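Local structure of cyanophage-like gp41-1 intein (Metagenome, 6QAZ) at residues A[65-70]-A[74-79]; A[12-17]-A[33-38]; A[85-90]-A[95-100]. The protein probably splices itself out of a precursor, joining the flanking extein sequences by a new peptide bond, as naturally split inteins do. One frame throughout, in Å; residues are numbered along the deposited sequence. Where two conformers were deposited one is given.

Interaction 1: A[65-70]-A[74-79]; sequences EHLFPT and EMNISG
A small beta hairpin, strands 68-70 and 73-75, is tied together where Phe-68 and Met-75 form an antiparallel hydrogen-bonded pair. Phe-68 N donates to Met-75 O over 2.9 Å, and Met-75 N donates to Phe-68 O over the same length. Toward Glu-65 the strand pairing gives way to a side chain. Asn-76 has CG lodged between its backbone N and carbonyl carbon (chi1 51°), which sends ND2 to Glu-65 O at 3.0 Å. This hydrogen bond is fairly straight (163°), but ND2 lies above the carbonyl plane of Glu-65. An amide suits this place, since its NH2 can serve a main-chain oxygen beyond the end of the strand pairing. Leu-67 runs alongside, CD2 against ND2 of Asn-76 at 3.7 Å. A water bridges His-66 O and Ile-77 N. At the other end Glu-74, bent at chi2 (-73°), lays its carboxylate beside Pro-69, OE1 resting 2.9 Å from Phe-68 C and 3.1 Å from Pro-69 N, which has no hydrogen to give. Phe-68 buries its ring among Ile-52, Ile-60, Cys-62 and Leu-81, while strand 124-127 flanks the hairpin, bonding Leu-67 through His-127 and His-66 NE2 through Thr-126 OG1.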
loop_
_atom_site.group_PDB
_atom_site.type_symbol
_atom_site.label_atom_id
_atom_site.label_comp_id
_atom_site.label_asym_id
_atom_site.label_seq_id
_atom_site.Cartn_x
_atom_site.Cartn_y
_atom_site.Cartn_z
ATOM N N GLU A 65 -9.151 2.946 -5.566
ATOM C CA GLU A 65 -8.376 2.732 -6.792
ATOM C C GLU A 65 -6.940 2.325 -6.490
ATOM O O GLU A 65 -6.186 2.052 -7.445
ATOM C CB GLU A 65 -8.478 3.837 -7.756
ATOM C CG GLU A 65 -7.645 4.953 -7.459
ATOM C CD GLU A 65 -8.248 5.993 -6.557
ATOM O OE1 GLU A 65 -8.342 7.153 -6.990
ATOM O OE2 GLU A 65 -8.612 5.622 -5.408
ATOM N N HIS A 66 -6.544 2.240 -5.234
ATOM C CA HIS A 66 -5.151 1.916 -4.908
ATOM C C HIS A 66 -4.841 0.466 -5.278
ATOM O O HIS A 66 -5.571 -0.464 -4.886
ATOM C CB HIS A 66 -4.917 2.164 -3.423
ATOM C CG HIS A 66 -3.491 1.963 -3.082
ATOM N ND1 HIS A 66 -2.518 2.912 -3.280
ATOM C CD2 HIS A 66 -2.824 0.852 -2.720
ATOM C CE1 HIS A 66 -1.339 2.377 -3.081
ATOM N NE2 HIS A 66 -1.496 1.149 -2.718
ATOM N N LEU A 67 -3.757 0.246 -5.995
ATOM C CA LEU A 67 -3.398 -1.072 -6.543
ATOM C C LEU A 67 -2.521 -1.883 -5.603
ATOM O O LEU A 67 -1.650 -1.367 -4.892
ATOM C CB LEU A 67 -2.662 -0.876 -7.866
ATOM C CG LEU A 67 -3.455 -0.264 -8.995
ATOM C CD1 LEU A 67 -2.505 0.230 -10.090
ATOM C CD2 LEU A 67 -4.466 -1.249 -9.569
ATOM N N PHE A 68 -2.725 -3.192 -5.710
ATOM C CA PHE A 68 -1.872 -4.192 -5.061
ATOM C C PHE A 68 -1.494 -5.277 -6.055
ATOM O O PHE A 68 -2.344 -5.750 -6.817
ATOM C CB PHE A 68 -2.604 -4.923 -3.930
ATOM C CG PHE A 68 -2.978 -4.035 -2.787
ATOM C CD1 PHE A 68 -4.124 -3.239 -2.841
ATOM C CD2 PHE A 68 -2.182 -3.972 -1.649
ATOM C CE1 PHE A 68 -4.441 -2.383 -1.808
ATOM C CE2 PHE A 68 -2.531 -3.154 -0.602
ATOM C CZ PHE A 68 -3.654 -2.354 -0.689
ATOM N N PRO A 69 -0.267 -5.779 -5.992
ATOM C CA PRO A 69 0.101 -6.944 -6.785
ATOM C C PRO A 69 -0.628 -8.163 -6.252
ATOM O O PRO A 69 -0.748 -8.373 -5.049
ATOM C CB PRO A 69 1.611 -7.058 -6.630
ATOM C CG PRO A 69 1.955 -6.273 -5.433
ATOM C CD PRO A 69 0.871 -5.245 -5.245
ATOM N N THR A 70 -1.078 -9.003 -7.172
ATOM C CA THR A 70 -1.733 -10.280 -6.863
ATOM C C THR A 70 -1.182 -11.308 -7.845
ATOM O O THR A 70 -0.507 -10.974 -8.816
ATOM C CB THR A 70 -3.259 -10.196 -6.975
ATOM O OG1 THR A 70 -3.673 -10.311 -8.347
ATOM C CG2 THR A 70 -3.854 -8.981 -6.314
ATOM N N GLU A 74 -1.865 -6.598 -11.066
ATOM C CA GLU A 74 -2.263 -5.508 -10.159
ATOM C C GLU A 74 -3.786 -5.424 -10.102
ATOM O O GLU A 74 -4.453 -5.493 -11.133
ATOM C CB GLU A 74 -1.703 -4.176 -10.651
ATOM C CG GLU A 74 -0.195 -4.095 -10.529
ATOM C CD GLU A 74 0.310 -3.926 -9.100
ATOM O OE1 GLU A 74 -0.462 -3.624 -8.214
ATOM O OE2 GLU A 74 1.539 -4.097 -8.886
ATOM N N MET A 75 -4.319 -5.237 -8.908
ATOM C CA MET A 75 -5.757 -5.127 -8.719
ATOM C C MET A 75 -6.073 -4.091 -7.660
ATOM O O MET A 75 -5.324 -3.942 -6.692
ATOM C CB MET A 75 -6.324 -6.502 -8.355
ATOM C CG MET A 75 -7.781 -6.613 -8.662
ATOM S SD MET A 75 -8.540 -8.178 -8.270
ATOM C CE MET A 75 -7.700 -9.273 -9.402
ATOM N N ASN A 76 -7.232 -3.459 -7.803
ATOM C CA ASN A 76 -7.741 -2.523 -6.805
ATOM C C ASN A 76 -9.157 -2.934 -6.411
ATOM O O ASN A 76 -9.779 -3.771 -7.052
ATOM C CB ASN A 76 -7.649 -1.073 -7.251
ATOM C CG ASN A 76 -8.227 -0.791 -8.620
ATOM O OD1 ASN A 76 -9.048 -1.577 -9.125
ATOM N ND2 ASN A 76 -7.812 0.295 -9.241
ATOM N N ILE A 77 -9.658 -2.334 -5.353
ATOM C CA ILE A 77 -11.027 -2.636 -4.883
ATOM C C ILE A 77 -12.021 -2.297 -5.982
ATOM O O ILE A 77 -12.964 -3.100 -6.237
ATOM C CB ILE A 77 -11.301 -1.928 -3.552
ATOM C CG1 ILE A 77 -10.436 -2.558 -2.454
ATOM C CG2 ILE A 77 -12.774 -1.948 -3.189
ATOM C CD1 ILE A 77 -10.363 -1.711 -1.190
ATOM N N SER A 78 -11.873 -1.178 -6.657
ATOM C CA SER A 78 -12.847 -0.812 -7.716
ATOM C C SER A 78 -12.848 -1.861 -8.822
ATOM O O SER A 78 -13.875 -2.016 -9.495
ATOM C CB SER A 78 -12.573 0.549 -8.254
ATOM O OG SER A 78 -11.330 0.576 -8.928
ATOM N N GLY A 79 -11.717 -2.514 -9.040
ATOM C CA GLY A 79 -11.542 -3.548 -10.076
ATOM C C GLY A 79 -11.762 -4.957 -9.596
ATOM O O GLY A 79 -11.502 -5.878 -10.372
HETATM O O HOH W 1 -8.001 -0.657 -3.669
#

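Interaction 2: A[12-17]-A[33-38]; sequences QTPQGM and TGYNEV
Tyr-35 reaches out of strand 34-38 to lie against the turn at Thr-13 and Pro-14. Its CB points toward 12-17, and CG stands beside the backbone N, opposite the carbonyl carbon (chi1 -75°), which carries the ring to the turn although the nearest CA atoms, Thr-13 and Tyr-35, are 7.8 Å apart. CD1 then meets Pro-14 CG at 3.9 Å. One atom further, CE1 touches Pro-14 CD at 3.6 Å and has Gln-12 O at the ring edge, 3.5 Å away. CZ still lies beneath Pro-14 CG, and OH finishes near Thr-13 O at 3.8 Å. Pro-14 CG sits over one ring face, 3.9 Å from the Tyr-35 centroid and 14° off its normal: a CH-pi contact, for which the rigid proline ring can present CG. Proline also fits this second position of a type I turn, closed by Gly-16 N to Thr-13 O. In return Gly-16 O accepts from both Thr-13 N and Thr-13 OG1, the hydroxyl at 2.8 Å on a lone pair in the carbonyl plane. Strand 28-31 bonds to both segments, Leu-30 to Gln-12 and Val-29 to Asn-36, while Leu-28 touches Pro-14 and Leu-30 touches Tyr-35.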
loop_
_atom_site.group_PDB
_atom_site.type_symbol
_atom_site.label_atom_id
_atom_site.label_comp_id
_atom_site.label_asym_id
_atom_site.label_seq_id
_atom_site.Cartn_x
_atom_site.Cartn_y
_atom_site.Cartn_z
ATOM N N GLN A 12 9.204 0.913 5.209
ATOM C CA GLN A 12 10.543 0.627 5.722
ATOM C C GLN A 12 11.583 1.423 4.927
ATOM O O GLN A 12 11.711 1.201 3.718
ATOM C CB GLN A 12 10.745 -0.872 5.603
ATOM C CG GLN A 12 11.924 -1.347 6.405
ATOM C CD GLN A 12 11.987 -2.845 6.505
ATOM O OE1 GLN A 12 11.023 -3.583 6.309
ATOM N NE2 GLN A 12 13.161 -3.304 6.832
ATOM N N THR A 13 12.303 2.303 5.595
ATOM C CA THR A 13 13.429 3.024 4.987
ATOM C C THR A 13 14.699 2.413 5.525
ATOM O O THR A 13 14.694 1.733 6.561
ATOM C CB THR A 13 13.364 4.525 5.246
ATOM O OG1 THR A 13 13.808 4.799 6.577
ATOM C CG2 THR A 13 12.006 5.107 4.969
ATOM N N PRO A 14 15.863 2.775 4.968
ATOM C CA PRO A 14 17.118 2.337 5.579
ATOM C C PRO A 14 17.323 2.880 6.996
ATOM O O PRO A 14 18.189 2.382 7.686
ATOM C CB PRO A 14 18.184 2.803 4.578
ATOM C CG PRO A 14 17.430 2.875 3.249
ATOM C CD PRO A 14 16.084 3.433 3.652
ATOM N N GLN A 15 16.658 3.977 7.338
ATOM C CA GLN A 15 16.755 4.608 8.673
ATOM C C GLN A 15 15.657 4.084 9.618
ATOM O O GLN A 15 15.632 4.557 10.771
ATOM C CB GLN A 15 16.663 6.121 8.500
ATOM C CG GLN A 15 17.791 6.715 7.653
ATOM C CD GLN A 15 17.625 6.578 6.151
ATOM O OE1 GLN A 15 16.517 6.534 5.597
ATOM N NE2 GLN A 15 18.767 6.519 5.471
ATOM N N GLY A 16 14.850 3.096 9.222
ATOM C CA GLY A 16 13.799 2.507 10.064
ATOM C C GLY A 16 12.445 2.728 9.468
ATOM O O GLY A 16 12.285 3.246 8.360
ATOM N N MET A 17 11.444 2.299 10.201
ATOM C CA MET A 17 10.066 2.444 9.728
ATOM C C MET A 17 9.663 3.905 9.830
ATOM O O MET A 17 9.991 4.579 10.797
ATOM C CB MET A 17 9.116 1.613 10.595
ATOM C CG MET A 17 9.188 0.113 10.421
ATOM S SD MET A 17 8.634 -0.414 8.775
ATOM C CE MET A 17 8.836 -2.181 8.975
ATOM N N THR A 33 12.105 -6.167 -4.259
ATOM C CA THR A 33 13.320 -6.008 -5.080
ATOM C C THR A 33 14.192 -4.897 -4.519
ATOM O O THR A 33 14.614 -4.094 -5.250
ATOM C CB THR A 33 12.996 -5.525 -6.520
ATOM O OG1 THR A 33 12.286 -4.301 -6.331
ATOM C CG2 THR A 33 12.189 -6.519 -7.321
ATOM N N GLY A 34 14.413 -4.795 -3.251
ATOM C CA GLY A 34 15.318 -3.767 -2.721
ATOM C C GLY A 34 14.616 -2.463 -2.489
ATOM O O GLY A 34 13.375 -2.392 -2.478
ATOM N N TYR A 35 15.368 -1.413 -2.307
ATOM C CA TYR A 35 14.808 -0.104 -1.977
ATOM C C TYR A 35 14.538 0.702 -3.226
ATOM O O TYR A 35 15.425 0.887 -4.081
ATOM C CB TYR A 35 15.773 0.677 -1.095
ATOM C CG TYR A 35 15.821 0.196 0.341
ATOM C CD1 TYR A 35 14.887 0.626 1.259
ATOM C CD2 TYR A 35 16.758 -0.732 0.785
ATOM C CE1 TYR A 35 14.877 0.184 2.565
ATOM C CE2 TYR A 35 16.756 -1.190 2.107
ATOM C CZ TYR A 35 15.803 -0.725 2.999
ATOM O OH TYR A 35 15.737 -1.110 4.319
ATOM N N ASN A 36 13.325 1.231 -3.328
ATOM C CA ASN A 36 12.956 2.123 -4.414
ATOM C C ASN A 36 12.987 3.573 -3.943
ATOM O O ASN A 36 12.591 3.863 -2.796
ATOM C CB ASN A 36 11.590 1.754 -4.982
ATOM C CG ASN A 36 11.584 0.421 -5.676
ATOM O OD1 ASN A 36 12.585 0.045 -6.326
ATOM N ND2 ASN A 36 10.499 -0.330 -5.577
ATOM N N GLU A 37 13.466 4.487 -4.781
ATOM C CA GLU A 37 13.512 5.910 -4.427
ATOM C C GLU A 37 12.122 6.509 -4.549
ATOM O O GLU A 37 11.425 6.287 -5.533
ATOM C CB GLU A 37 14.432 6.669 -5.400
ATOM C CG GLU A 37 14.518 8.144 -5.053
ATOM C CD GLU A 37 15.220 9.096 -5.979
ATOM O OE1 GLU A 37 15.459 10.258 -5.498
ATOM O OE2 GLU A 37 15.472 8.717 -7.174
ATOM N N VAL A 38 11.772 7.354 -3.590
ATOM C CA VAL A 38 10.540 8.141 -3.667
ATOM C C VAL A 38 10.788 9.321 -4.630
ATOM O O VAL A 38 11.621 10.194 -4.347
ATOM C CB VAL A 38 10.110 8.628 -2.295
ATOM C CG1 VAL A 38 8.850 9.476 -2.397
ATOM C CG2 VAL A 38 9.885 7.445 -1.353
#

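Interaction 3: A[85-90]-A[95-100]; sequences MCLYVK and KKILKI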
loop_
_atom_site.group_PDB
_atom_site.type_symbol
_atom_site.label_atom_id
_atom_site.label_comp_id
_atom_site.label_asym_id
_atom_site.label_seq_id
_atom_site.Cartn_x
_atom_site.Cartn_y
_atom_site.Cartn_z
ATOM N N MET A 85 -9.137 -13.562 -2.198
ATOM C CA MET A 85 -7.919 -13.378 -3.008
ATOM C C MET A 85 -6.744 -13.236 -2.072
ATOM O O MET A 85 -6.942 -13.050 -0.881
ATOM C CB MET A 85 -8.067 -12.151 -3.902
ATOM C CG MET A 85 -9.146 -12.347 -4.947
ATOM S SD MET A 85 -9.272 -10.875 -5.958
ATOM C CE MET A 85 -10.528 -11.376 -7.119
ATOM N N CYS A 86 -5.533 -13.398 -2.582
ATOM C CA CYS A 86 -4.328 -13.315 -1.767
ATOM C C CYS A 86 -3.471 -12.116 -2.164
ATOM O O CYS A 86 -3.315 -11.795 -3.340
ATOM C CB CYS A 86 -3.468 -14.544 -1.937
ATOM S SG CYS A 86 -4.272 -16.040 -1.296
ATOM N N LEU A 87 -2.897 -11.494 -1.139
ATOM C CA LEU A 87 -1.846 -10.493 -1.290
ATOM C C LEU A 87 -0.516 -11.103 -0.874
ATOM O O LEU A 87 -0.471 -12.138 -0.245
ATOM C CB LEU A 87 -2.156 -9.231 -0.487
ATOM C CG LEU A 87 -3.459 -8.526 -0.831
ATOM C CD1 LEU A 87 -3.582 -7.216 -0.081
ATOM C CD2 LEU A 87 -3.598 -8.292 -2.330
ATOM N N TYR A 88 0.566 -10.415 -1.198
ATOM C CA TYR A 88 1.905 -10.817 -0.760
ATOM C C TYR A 88 2.273 -10.048 0.487
ATOM O O TYR A 88 2.081 -8.826 0.550
ATOM C CB TYR A 88 2.925 -10.530 -1.858
ATOM C CG TYR A 88 2.709 -11.307 -3.132
ATOM C CD1 TYR A 88 3.195 -12.590 -3.277
ATOM C CD2 TYR A 88 1.997 -10.764 -4.188
ATOM C CE1 TYR A 88 2.994 -13.297 -4.457
ATOM C CE2 TYR A 88 1.780 -11.453 -5.365
ATOM C CZ TYR A 88 2.283 -12.728 -5.507
ATOM O OH TYR A 88 2.008 -13.423 -6.659
ATOM N N VAL A 89 2.863 -10.745 1.449
ATOM C CA VAL A 89 3.393 -10.112 2.664
ATOM C C VAL A 89 4.888 -10.316 2.681
ATOM O O VAL A 89 5.441 -11.127 1.957
ATOM C CB VAL A 89 2.731 -10.635 3.946
ATOM C CG1 VAL A 89 1.246 -10.393 3.893
ATOM C CG2 VAL A 89 3.084 -12.070 4.262
ATOM N N LYS A 90 5.567 -9.587 3.528
ATOM C CA LYS A 90 7.032 -9.685 3.522
ATOM C C LYS A 90 7.390 -11.107 3.913
ATOM O O LYS A 90 6.860 -11.622 4.868
ATOM C CB LYS A 90 7.671 -8.606 4.382
ATOM C CG LYS A 90 9.171 -8.452 4.213
ATOM C CD LYS A 90 9.743 -7.272 5.007
ATOM C CE LYS A 90 11.238 -7.382 5.196
ATOM N NZ LYS A 90 11.715 -6.426 6.220
ATOM N N LYS A 95 -0.945 -14.425 1.378
ATOM C CA LYS A 95 -1.889 -14.448 2.500
ATOM C C LYS A 95 -3.261 -14.037 2.016
ATOM O O LYS A 95 -3.414 -13.037 1.290
ATOM C CB LYS A 95 -1.429 -13.538 3.635
ATOM C CG LYS A 95 -0.166 -14.008 4.334
ATOM C CD LYS A 95 -0.331 -15.284 5.127
ATOM C CE LYS A 95 0.976 -15.804 5.651
ATOM N NZ LYS A 95 0.770 -17.057 6.391
ATOM N N LYS A 96 -4.260 -14.784 2.433
ATOM C CA LYS A 96 -5.654 -14.506 2.049
ATOM C C LYS A 96 -6.143 -13.189 2.637
ATOM O O LYS A 96 -5.925 -12.914 3.818
ATOM C CB LYS A 96 -6.548 -15.629 2.572
ATOM C CG LYS A 96 -6.501 -17.032 1.979
ATOM C CD LYS A 96 -7.389 -17.133 0.806
ATOM C CE LYS A 96 -7.160 -18.421 0.049
ATOM N NZ LYS A 96 -7.595 -19.618 0.821
ATOM N N ILE A 97 -6.910 -12.477 1.843
ATOM C CA ILE A 97 -7.747 -11.362 2.340
ATOM C C ILE A 97 -8.943 -11.957 3.061
ATOM O O ILE A 97 -9.727 -12.687 2.463
ATOM C CB ILE A 97 -8.189 -10.457 1.194
ATOM C CG1 ILE A 97 -6.995 -9.792 0.498
ATOM C CG2 ILE A 97 -9.150 -9.397 1.724
ATOM C CD1 ILE A 97 -7.379 -9.030 -0.754
ATOM N N LEU A 98 -9.072 -11.649 4.336
ATOM C CA LEU A 98 -10.246 -12.075 5.120
ATOM C C LEU A 98 -11.410 -11.104 4.949
ATOM O O LEU A 98 -12.567 -11.572 4.942
ATOM C CB LEU A 98 -9.911 -12.149 6.591
ATOM C CG LEU A 98 -8.992 -13.250 7.049
ATOM C CD1 LEU A 98 -8.951 -13.247 8.561
ATOM C CD2 LEU A 98 -9.382 -14.615 6.549
ATOM N N LYS A 99 -11.131 -9.805 4.909
ATOM C CA LYS A 99 -12.170 -8.777 4.951
ATOM C C LYS A 99 -11.704 -7.597 4.155
ATOM O O LYS A 99 -10.545 -7.219 4.276
ATOM C CB LYS A 99 -12.470 -8.279 6.383
ATOM C CG LYS A 99 -12.827 -9.294 7.416
ATOM C CD LYS A 99 -12.896 -8.649 8.754
ATOM C CE LYS A 99 -12.632 -9.671 9.846
ATOM N NZ LYS A 99 -13.013 -9.215 11.193
ATOM N N ILE A 100 -12.642 -6.952 3.502
ATOM C CA ILE A 100 -12.471 -5.574 3.016
ATOM C C ILE A 100 -13.653 -4.783 3.559
ATOM O O ILE A 100 -14.816 -5.177 3.345
ATOM C CB ILE A 100 -12.378 -5.506 1.501
ATOM C CG1 ILE A 100 -11.241 -6.406 1.002
ATOM C CG2 ILE A 100 -12.189 -4.051 1.088
ATOM C CD1 ILE A 100 -10.902 -6.289 -0.438
#
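Met-85 O accepts a hydrogen bond from Ile-97 N at 2.8 Å, almost perfectly straight (179°), the donor lying nearly along the C=O axis. The same oxygen also meets Lys-96 CA at 3.5 Å in a CA-H...O contact. Next to it, Leu-87 and Lys-95 bond to each other in both directions: Lys-95 N donates to Leu-87 O at 2.8 Å, and Leu-87 N to Lys-95 O at 2.9 Å. Between these bonds Cys-86 and Lys-96 form a non-hydrogen-bonded pair, and their side chains share a face, where Cys-86 SG rests against the aliphatic chain of Lys-96 at CD, 3.9 Å away. The lysine can thus cover sulfur with methylenes while its ammonium group continues beyond. This is the beta hairpin of strands 86-89 and 93-113, part of the all-beta HINT (Hedgehog/intein) fold, as in other inteins. It is strongly twisted: the short segments run at 124° to one another. On the face of Leu-87 and Lys-95 the contact is apolar. Ile-97 CD1 touches Leu-87 CG at 4.0 Å where the two side chains cross; Ile-97 packs on Ile-52, Leu-54 and Leu-81, Leu-87 on Leu-54 and Ile-124. Lys-95 and Val-89 cross at about a right angle. With CG beside its backbone N (chi1 -67°), Lys-95 brings that atom to Val-89 CG2 at 3.8 Å, and a bend at chi2 leads the rest of the chain away toward Asp-56. Beta-branched Val-89 offers both methyls to this lysine stem. On the other side of strand 93-113, Lys-96 N is bonded to Glu-55 OE2.

Interactions 1 and 3 are two successive hairpins whose centres lie about 12 Å apart, and they share an apolar seam in which Phe-68 CB meets Leu-87 CD2 at 3.9 Å. None of the three is a fully buried core contact. Interaction 1 is at the surface, with water and an amide taking over from its brief strand pairing; interaction 3, partly buried, rests on regular backbone bonds and aliphatic packing. Interaction 2, also partly buried, is on the opposite side of the chain's centre from interaction 1 and lacks direct polar bonds between its segments, relying on a ring and a proline. It still reaches the sheet of interaction 3, since strands 34-41 and 93-113 are neighbours, and Gln-12 OE1 probably bonds Lys-90 NZ.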